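Long-range contacts in enzyme subtilase SubTY from Bacillus sp. TY145 (Bacillus sp., PDB 5FFN), which probably hydrolyses peptide bonds in proteins as a bacterial serine protease of the subtilase family: residues 168-178 with 206-214; 183-194 with 222-233. One frame throughout, in Å; residues are numbered along the deposited sequence.

Contact 1: residues 168-178 with 206-214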
loop_
_atom_site.group_PDB
_atom_site.type_symbol
_atom_site.label_atom_id
_atom_site.label_comp_id
_atom_site.label_asym_id
_atom_site.label_seq_id
_atom_site.Cartn_x
_atom_site.Cartn_y
_atom_site.Cartn_z
ATOM N N ALA A 168 5.640 -2.025 -1.054
ATOM C CA ALA A 168 7.056 -2.205 -1.383
ATOM C C ALA A 168 7.698 -0.992 -2.094
ATOM O O ALA A 168 8.911 -0.781 -2.023
ATOM C CB ALA A 168 7.238 -3.453 -2.231
ATOM N N GLY A 169 6.878 -0.203 -2.775
ATOM C CA GLY A 169 7.352 0.827 -3.692
ATOM C C GLY A 169 7.126 0.447 -5.165
ATOM O O GLY A 169 6.876 -0.737 -5.535
ATOM N N ASN A 170 7.233 1.472 -6.015
ATOM C CA ASN A 170 7.078 1.311 -7.463
ATOM C C ASN A 170 8.344 1.682 -8.228
ATOM O O ASN A 170 8.268 2.343 -9.261
ATOM C CB ASN A 170 5.905 2.167 -7.945
ATOM C CG ASN A 170 4.605 1.903 -7.169
ATOM O OD1 ASN A 170 4.326 0.792 -6.717
ATOM N ND2 ASN A 170 3.771 2.929 -7.083
ATOM N N SER A 171 9.505 1.261 -7.724
ATOM C CA SER A 171 10.793 1.656 -8.323
ATOM C C SER A 171 11.444 0.529 -9.138
ATOM O O SER A 171 12.645 0.587 -9.404
ATOM C CB SER A 171 11.726 2.144 -7.238
ATOM O OG SER A 171 11.182 3.313 -6.674
ATOM N N GLY A 172 10.662 -0.465 -9.545
ATOM C CA GLY A 172 11.191 -1.639 -10.248
ATOM C C GLY A 172 11.456 -1.339 -11.707
ATOM O O GLY A 172 11.089 -0.264 -12.172
ATOM N N SER A 173 12.006 -2.286 -12.455
ATOM C CA SER A 173 12.196 -3.692 -12.057
ATOM C C SER A 173 13.598 -3.989 -11.533
ATOM O O SER A 173 13.938 -5.154 -11.213
ATOM C CB SER A 173 11.879 -4.608 -13.239
ATOM O OG SER A 173 12.730 -4.283 -14.333
ATOM N N GLY A 174 14.398 -2.932 -11.407
ATOM C CA GLY A 174 15.770 -3.034 -10.958
ATOM C C GLY A 174 15.811 -3.584 -9.548
ATOM O O GLY A 174 14.885 -3.341 -8.749
ATOM N N SER A 175 16.853 -4.357 -9.259
ATOM C CA SER A 175 17.023 -5.016 -7.962
ATOM C C SER A 175 17.324 -4.021 -6.847
ATOM O O SER A 175 17.920 -2.965 -7.077
ATOM C CB SER A 175 18.137 -6.063 -8.067
ATOM O OG SER A 175 17.806 -7.011 -9.084
ATOM N N ASN A 176 16.890 -4.355 -5.630
ATOM C CA ASN A 176 17.184 -3.566 -4.425
ATOM C C ASN A 176 16.658 -2.147 -4.447
ATOM O O ASN A 176 17.301 -1.223 -3.938
ATOM C CB ASN A 176 18.696 -3.533 -4.135
ATOM C CG ASN A 176 18.990 -3.415 -2.654
ATOM O OD1 ASN A 176 18.090 -3.583 -1.844
ATOM N ND2 ASN A 176 20.240 -3.150 -2.293
ATOM N N THR A 177 15.487 -1.978 -5.032
ATOM C CA THR A 177 14.803 -0.693 -5.140
ATOM C C THR A 177 13.655 -0.539 -4.120
ATOM O O THR A 177 12.948 0.489 -4.129
ATOM C CB THR A 177 14.234 -0.500 -6.576
ATOM O OG1 THR A 177 13.529 -1.673 -7.005
ATOM C CG2 THR A 177 15.374 -0.195 -7.609
ATOM N N ILE A 178 13.467 -1.563 -3.281
ATOM C CA ILE A 178 12.450 -1.543 -2.202
ATOM C C ILE A 178 12.557 -0.226 -1.422
ATOM O O ILE A 178 13.666 0.260 -1.161
ATOM C CB ILE A 178 12.602 -2.807 -1.290
ATOM C CG1 ILE A 178 11.440 -2.936 -0.289
ATOM C CG2 ILE A 178 13.932 -2.795 -0.574
ATOM C CD1 ILE A 178 11.489 -4.255 0.545
ATOM N N ASP A 206 6.287 -5.065 -13.586
ATOM C CA ASP A 206 7.614 -4.526 -13.754
ATOM C C ASP A 206 7.862 -3.323 -12.825
ATOM O O ASP A 206 8.975 -3.142 -12.381
ATOM C CB ASP A 206 7.882 -4.107 -15.198
ATOM C CG ASP A 206 8.007 -5.260 -16.164
ATOM O OD1 ASP A 206 7.948 -6.450 -15.789
ATOM O OD2 ASP A 206 8.173 -4.915 -17.362
ATOM N N PHE A 207 6.834 -2.512 -12.542
ATOM C CA PHE A 207 7.035 -1.306 -11.748
ATOM C C PHE A 207 7.340 -1.617 -10.293
ATOM O O PHE A 207 7.869 -0.767 -9.606
ATOM C CB PHE A 207 5.874 -0.285 -11.833
ATOM C CG PHE A 207 4.540 -0.776 -11.291
ATOM C CD1 PHE A 207 4.331 -0.900 -9.921
ATOM C CD2 PHE A 207 3.503 -1.117 -12.161
ATOM C CE1 PHE A 207 3.142 -1.363 -9.437
ATOM C CE2 PHE A 207 2.289 -1.566 -11.688
ATOM C CZ PHE A 207 2.090 -1.700 -10.334
ATOM N N SER A 208 6.945 -2.799 -9.823
ATOM C CA SER A 208 7.052 -3.137 -8.378
ATOM C C SER A 208 8.505 -3.129 -7.908
ATOM O O SER A 208 9.391 -3.657 -8.551
ATOM C CB SER A 208 6.345 -4.472 -8.103
ATOM O OG SER A 208 6.239 -4.790 -6.727
ATOM N N SER A 209 8.766 -2.502 -6.756
ATOM C CA SER A 209 10.135 -2.429 -6.268
ATOM C C SER A 209 10.624 -3.810 -5.848
ATOM O O SER A 209 9.886 -4.588 -5.233
ATOM C CB SER A 209 10.281 -1.457 -5.108
ATOM O OG SER A 209 10.045 -0.108 -5.474
ATOM N N ARG A 210 11.882 -4.085 -6.162
ATOM C CA ARG A 210 12.517 -5.372 -5.807
ATOM C C ARG A 210 13.327 -5.247 -4.526
ATOM O O ARG A 210 13.910 -4.230 -4.276
ATOM C CB ARG A 210 13.434 -5.864 -6.926
ATOM C CG ARG A 210 12.779 -6.760 -7.971
ATOM C CD ARG A 210 11.609 -6.101 -8.710
ATOM N NE ARG A 210 11.060 -7.032 -9.717
ATOM C CZ ARG A 210 9.963 -6.850 -10.434
ATOM N NH1 ARG A 210 9.223 -5.750 -10.279
ATOM N NH2 ARG A 210 9.590 -7.786 -11.336
ATOM N N GLY A 211 13.347 -6.319 -3.742
ATOM C CA GLY A 211 14.194 -6.430 -2.570
ATOM C C GLY A 211 15.653 -6.658 -2.925
ATOM O O GLY A 211 16.057 -6.627 -4.086
ATOM N N ASN A 212 16.431 -6.898 -1.889
ATOM C CA ASN A 212 17.858 -7.096 -2.003
ATOM C C ASN A 212 18.120 -8.566 -2.414
ATOM O O ASN A 212 17.905 -9.487 -1.627
ATOM C CB ASN A 212 18.489 -6.770 -0.642
ATOM C CG ASN A 212 20.009 -6.944 -0.633
ATOM O OD1 ASN A 212 20.607 -7.240 -1.661
ATOM N ND2 ASN A 212 20.630 -6.686 0.515
ATOM N N PRO A 213 18.680 -8.800 -3.629
ATOM C CA PRO A 213 18.939 -10.216 -4.007
ATOM C C PRO A 213 19.781 -10.996 -2.990
ATOM O O PRO A 213 19.508 -12.184 -2.766
ATOM C CB PRO A 213 19.636 -10.089 -5.368
ATOM C CG PRO A 213 19.144 -8.792 -5.899
ATOM C CD PRO A 213 19.140 -7.889 -4.693
ATOM N N ALA A 214 20.697 -10.287 -2.318
ATOM C CA ALA A 214 21.657 -10.860 -1.356
ATOM C C ALA A 214 20.976 -11.523 -0.181
ATOM O O ALA A 214 21.551 -12.431 0.416
ATOM C CB ALA A 214 22.607 -9.783 -0.842
HETATM O O HOH W 1 10.651 1.969 -3.825
#
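T177 OG1 is held twice, accepting the backbone N-H of R210 at 3.0 Å and donating to G174 O at 2.8 Å. This hydroxyl fastens two irregular loops of the subtilisin-like fold, one leaving strand 163-167 and the other leaving strand 201-204. A chi1 of 48° sets OG1 between the backbone N and carbonyl carbon of T177, where it meets the amide of R210. A second hydroxyl, S209 OG, takes the N-H of S171 at 2.7 Å, and water 1 links that OG to T177 O. G169 has to be glycine, since a CB there would run into S209 OG.

N170 is probably the oxyanion-hole asparagine, as in subtilisins; T250 binds its OD1, while ND2 bonds to the backbone of the chain of another protein. Its amide stands nearly upright to the F207 ring, with N170 OD1 3.6 Å from F207 CD1. R210 turns its guanidinium face to S173, whose CB sits 4.0 Å above the plane, and sends NH1 in plane to S208 O. The side-chain amides of N176 and N212 stack with planes 21° apart, N176 OD1 being bonded to R224 NE and lying 3.4 Å from N212 CB.

Contact 2: residues 183-194 with 222-233. With NA (sodium ion), chain E; CA (calcium ion), chain C.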
loop_
_atom_site.group_PDB
_atom_site.type_symbol
_atom_site.label_atom_id
_atom_site.label_comp_id
_atom_site.label_asym_id
_atom_site.label_seq_id
_atom_site.Cartn_x
_atom_site.Cartn_y
_atom_site.Cartn_z
ATOM N N GLY A 183 10.243 -1.757 3.553
ATOM C CA GLY A 183 11.527 -2.423 3.723
ATOM C C GLY A 183 12.023 -2.600 5.154
ATOM O O GLY A 183 13.092 -3.196 5.369
ATOM N N LEU A 184 11.267 -2.107 6.130
ATOM C CA LEU A 184 11.618 -2.311 7.551
ATOM C C LEU A 184 11.387 -3.748 7.984
ATOM O O LEU A 184 10.442 -4.411 7.525
ATOM C CB LEU A 184 10.857 -1.378 8.466
ATOM C CG LEU A 184 11.087 0.101 8.187
ATOM C CD1 LEU A 184 10.058 0.929 8.966
ATOM C CD2 LEU A 184 12.558 0.516 8.505
ATOM N N VAL A 185 12.176 -4.211 8.946
ATOM C CA VAL A 185 12.041 -5.600 9.381
ATOM C C VAL A 185 10.670 -5.910 9.967
ATOM O O VAL A 185 10.153 -7.009 9.817
ATOM C CB VAL A 185 13.184 -6.014 10.374
ATOM C CG1 VAL A 185 13.084 -5.247 11.575
ATOM C CG2 VAL A 185 13.017 -7.469 10.759
ATOM N N ASN A 186 10.075 -4.915 10.613
ATOM C CA ASN A 186 8.821 -5.083 11.315
ATOM C C ASN A 186 7.584 -4.610 10.545
ATOM O O ASN A 186 6.507 -4.474 11.112
ATOM C CB ASN A 186 8.911 -4.427 12.706
ATOM C CG ASN A 186 9.883 -5.170 13.645
ATOM O OD1 ASN A 186 10.003 -6.364 13.568
ATOM N ND2 ASN A 186 10.530 -4.448 14.518
ATOM N N ALA A 187 7.754 -4.357 9.235
ATOM C CA ALA A 187 6.613 -4.070 8.354
ATOM C C ALA A 187 6.558 -5.164 7.291
ATOM O O ALA A 187 7.593 -5.597 6.806
ATOM C CB ALA A 187 6.745 -2.736 7.725
ATOM N N VAL A 188 5.348 -5.584 6.926
ATOM C CA VAL A 188 5.137 -6.527 5.822
ATOM C C VAL A 188 5.171 -5.752 4.483
ATOM O O VAL A 188 4.230 -5.025 4.187
ATOM C CB VAL A 188 3.779 -7.246 5.966
ATOM C CG1 VAL A 188 3.552 -8.175 4.795
ATOM C CG2 VAL A 188 3.713 -7.979 7.307
ATOM N N ALA A 189 6.242 -5.936 3.705
ATOM C CA ALA A 189 6.429 -5.278 2.379
ATOM C C ALA A 189 5.609 -6.020 1.352
ATOM O O ALA A 189 5.790 -7.248 1.143
ATOM C CB ALA A 189 7.909 -5.299 1.948
ATOM N N VAL A 190 4.765 -5.296 0.641
ATOM C CA VAL A 190 3.869 -5.921 -0.302
ATOM C C VAL A 190 4.231 -5.503 -1.750
ATOM O O VAL A 190 4.202 -4.301 -2.100
ATOM C CB VAL A 190 2.406 -5.601 -0.011
ATOM C CG1 VAL A 190 1.486 -6.348 -1.005
ATOM C CG2 VAL A 190 2.014 -5.978 1.403
ATOM N N ALA A 191 4.593 -6.510 -2.543
ATOM C CA ALA A 191 4.859 -6.346 -3.996
ATOM C C ALA A 191 3.541 -6.411 -4.773
ATOM O O ALA A 191 2.574 -6.988 -4.293
ATOM C CB ALA A 191 5.802 -7.471 -4.501
ATOM N N ALA A 192 3.526 -5.870 -6.001
ATOM C CA ALA A 192 2.303 -5.799 -6.808
ATOM C C ALA A 192 2.374 -6.858 -7.935
ATOM O O ALA A 192 3.340 -6.868 -8.738
ATOM C CB ALA A 192 2.157 -4.419 -7.443
ATOM N N LEU A 193 1.344 -7.696 -7.967
ATOM C CA LEU A 193 1.043 -8.585 -9.087
ATOM C C LEU A 193 0.183 -7.832 -10.127
ATOM O O LEU A 193 -0.656 -7.005 -9.784
ATOM C CB LEU A 193 0.274 -9.824 -8.646
ATOM C CG LEU A 193 0.916 -10.706 -7.545
ATOM C CD1 LEU A 193 0.008 -11.792 -7.051
ATOM C CD2 LEU A 193 2.211 -11.226 -8.077
ATOM N N GLU A 194 0.367 -8.232 -11.387
ATOM C CA GLU A 194 -0.583 -7.861 -12.452
ATOM C C GLU A 194 -1.373 -9.088 -12.838
ATOM O O GLU A 194 -0.993 -10.217 -12.490
ATOM C CB GLU A 194 0.174 -7.293 -13.634
ATOM C CG GLU A 194 1.175 -8.259 -14.265
ATOM C CD GLU A 194 2.058 -7.641 -15.331
ATOM O OE1 GLU A 194 2.088 -6.405 -15.465
ATOM O OE2 GLU A 194 2.751 -8.424 -16.002
ATOM N N GLN A 222 14.675 -9.936 6.526
ATOM C CA GLN A 222 15.612 -8.874 6.897
ATOM C C GLN A 222 15.115 -7.551 6.315
ATOM O O GLN A 222 14.148 -7.499 5.542
ATOM C CB GLN A 222 17.049 -9.179 6.416
ATOM C CG GLN A 222 17.709 -10.402 7.104
ATOM C CD GLN A 222 17.399 -11.755 6.453
ATOM O OE1 GLN A 222 17.201 -11.860 5.238
ATOM N NE2 GLN A 222 17.378 -12.808 7.277
ATOM N N GLU A 223 15.729 -6.463 6.761
ATOM C CA GLU A 223 15.492 -5.176 6.134
ATOM C C GLU A 223 15.782 -5.282 4.624
ATOM O O GLU A 223 16.743 -5.949 4.219
ATOM C CB GLU A 223 16.359 -4.118 6.792
ATOM C CG GLU A 223 16.020 -2.723 6.399
ATOM C CD GLU A 223 16.682 -1.701 7.324
ATOM O OE1 GLU A 223 16.055 -1.227 8.283
ATOM O OE2 GLU A 223 17.832 -1.399 7.045
ATOM N N ARG A 224 14.892 -4.682 3.817
ATOM C CA ARG A 224 14.976 -4.621 2.336
ATOM C C ARG A 224 14.490 -5.942 1.681
ATOM O O ARG A 224 14.697 -6.156 0.489
ATOM C CB ARG A 224 16.370 -4.228 1.833
ATOM C CG ARG A 224 16.942 -2.944 2.439
ATOM C CD ARG A 224 18.230 -2.543 1.700
ATOM N NE ARG A 224 17.936 -1.993 0.382
ATOM C CZ ARG A 224 17.619 -0.720 0.157
ATOM N NH1 ARG A 224 17.567 0.168 1.141
ATOM N NH2 ARG A 224 17.333 -0.326 -1.073
ATOM N N ASP A 225 13.748 -6.774 2.428
ATOM C CA ASP A 225 13.159 -7.953 1.836
ATOM C C ASP A 225 11.678 -7.727 1.537
ATOM O O ASP A 225 10.917 -7.201 2.363
ATOM C CB ASP A 225 13.246 -9.169 2.755
ATOM C CG ASP A 225 14.653 -9.740 2.900
ATOM O OD1 ASP A 225 15.584 -9.336 2.203
ATOM O OD2 ASP A 225 14.774 -10.605 3.773
ATOM N N ILE A 226 11.262 -8.166 0.353
ATOM C CA ILE A 226 9.841 -8.255 0.020
ATOM C C ILE A 226 9.237 -9.420 0.800
ATOM O O ILE A 226 9.848 -10.459 0.962
ATOM C CB ILE A 226 9.574 -8.544 -1.517
ATOM C CG1 ILE A 226 10.284 -7.487 -2.359
ATOM C CG2 ILE A 226 8.099 -8.704 -1.827
ATOM C CD1 ILE A 226 9.668 -6.094 -2.200
ATOM N N GLU A 227 8.047 -9.243 1.309
ATOM C CA GLU A 227 7.410 -10.327 2.109
ATOM C C GLU A 227 6.361 -11.149 1.328
ATOM O O GLU A 227 6.404 -12.378 1.305
ATOM C CB GLU A 227 6.843 -9.726 3.392
ATOM C CG GLU A 227 6.428 -10.736 4.445
ATOM C CD GLU A 227 6.611 -10.186 5.876
ATOM O OE1 GLU A 227 7.384 -9.213 6.073
ATOM O OE2 GLU A 227 5.996 -10.734 6.802
ATOM N N VAL A 228 5.425 -10.464 0.689
ATOM C CA VAL A 228 4.321 -11.109 0.011
ATOM C C VAL A 228 3.971 -10.255 -1.206
ATOM O O VAL A 228 4.381 -9.094 -1.291
ATOM C CB VAL A 228 3.082 -11.273 0.917
ATOM C CG1 VAL A 228 3.393 -12.212 2.079
ATOM C CG2 VAL A 228 2.542 -9.915 1.326
ATOM N N SER A 229 3.191 -10.860 -2.091
ATOM C CA SER A 229 2.710 -10.226 -3.292
ATOM C C SER A 229 1.180 -10.275 -3.314
ATOM O O SER A 229 0.560 -11.205 -2.751
ATOM C CB SER A 229 3.226 -10.973 -4.502
ATOM O OG SER A 229 4.631 -10.934 -4.546
ATOM N N ALA A 230 0.562 -9.260 -3.944
ATOM C CA ALA A 230 -0.909 -9.219 -4.087
ATOM C C ALA A 230 -1.294 -8.367 -5.313
ATOM O O ALA A 230 -0.466 -7.618 -5.827
ATOM C CB ALA A 230 -1.584 -8.706 -2.827
ATOM N N PRO A 231 -2.557 -8.509 -5.786
ATOM C CA PRO A 231 -3.055 -7.744 -6.933
ATOM C C PRO A 231 -2.814 -6.240 -6.773
ATOM O O PRO A 231 -3.246 -5.628 -5.769
ATOM C CB PRO A 231 -4.570 -8.043 -6.955
ATOM C CG PRO A 231 -4.664 -9.428 -6.387
ATOM C CD PRO A 231 -3.595 -9.419 -5.258
ATOM N N GLY A 232 -2.095 -5.660 -7.741
ATOM C CA GLY A 232 -1.727 -4.257 -7.672
ATOM C C GLY A 232 -1.854 -3.444 -8.953
ATOM O O GLY A 232 -1.734 -2.235 -8.896
ATOM N N ALA A 233 -2.165 -4.094 -10.075
ATOM C CA ALA A 233 -2.248 -3.403 -11.384
ATOM C C ALA A 233 -3.700 -3.412 -11.855
ATOM O O ALA A 233 -4.362 -4.457 -11.846
ATOM C CB ALA A 233 -1.313 -4.039 -12.393
HETATM NA NA NA E . 9.594 -5.276 5.602
HETATM CA CA CA C . 15.585 -12.800 3.762
HETATM O O HOH W 2 14.319 -2.591 9.766
HETATM O O HOH W 3 8.850 -7.286 4.547
HETATM O O HOH W 4 11.619 -5.941 4.722
HETATM O O HOH W 5 13.762 -13.257 2.411
#
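A189 O receives two N-H groups, E227 N at 3.0 Å and V228 N at 3.3 Å, where two parallel strands of the central sheet of this subtilisin-like alpha/beta fold come together. From there the packing is tight. L193 N bonds to A230 O at 2.8 Å, almost straight. On one face V190 CG2 touches V228 CG2 under helix 250-267; on the other, L193 folds CD2 against S229 CB, and A191 CB meets I226 CG2. A CB on G232 would collide with A192 CB.

The other end loosens at its water-filled joints and at the exposed rim of V185 and E223, though R224 N bonds G183 O directly at 2.8 Å, on a lone pair. L184 O, A187 O, G182 O and waters 3 and 4 bind a sodium ion, and water 2 bridges V185 N to E223 OE1, which also pairs with K146. With CG anti to the backbone N (chi1 -167°), E227 crosses V188 at about a right angle, E227 OE2 3.6 Å from V188 CG2. Water 3 donates to OE1, while the carboxylate has its strongest polar partner in Q281 and a salt bridge from OE2 to R277 NE. An alanine here would probably leave Q281 and R277 without their carboxylate partner and water 3 less firmly placed. Q222 N donates to D225 OD2, a calcium ligand like Q222 OE1, from above the carboxylate plane at 2.8 Å.

Followed from the N terminus, the chain meets 168-178 first, then 183-194, 206-214 and 222-233, so the segments alternate and the two contacts cross. Contact 1 closes the loop from 178 to 206, which carries strand 188-194; contact 2 closes the loop from 194 to 222, which carries the 206-214 segment. Neither closure therefore contains the other. The two are also stitched directly: A168 N lies 2.9 Å from V190 O in a probable hydrogen bond, and S208 OG bonds to A192 N. Together they illustrate how crossed closures can tie the loops after strands 163-167 and 201-204, and metal-bearing turns, to neighbouring strands of the central sheet.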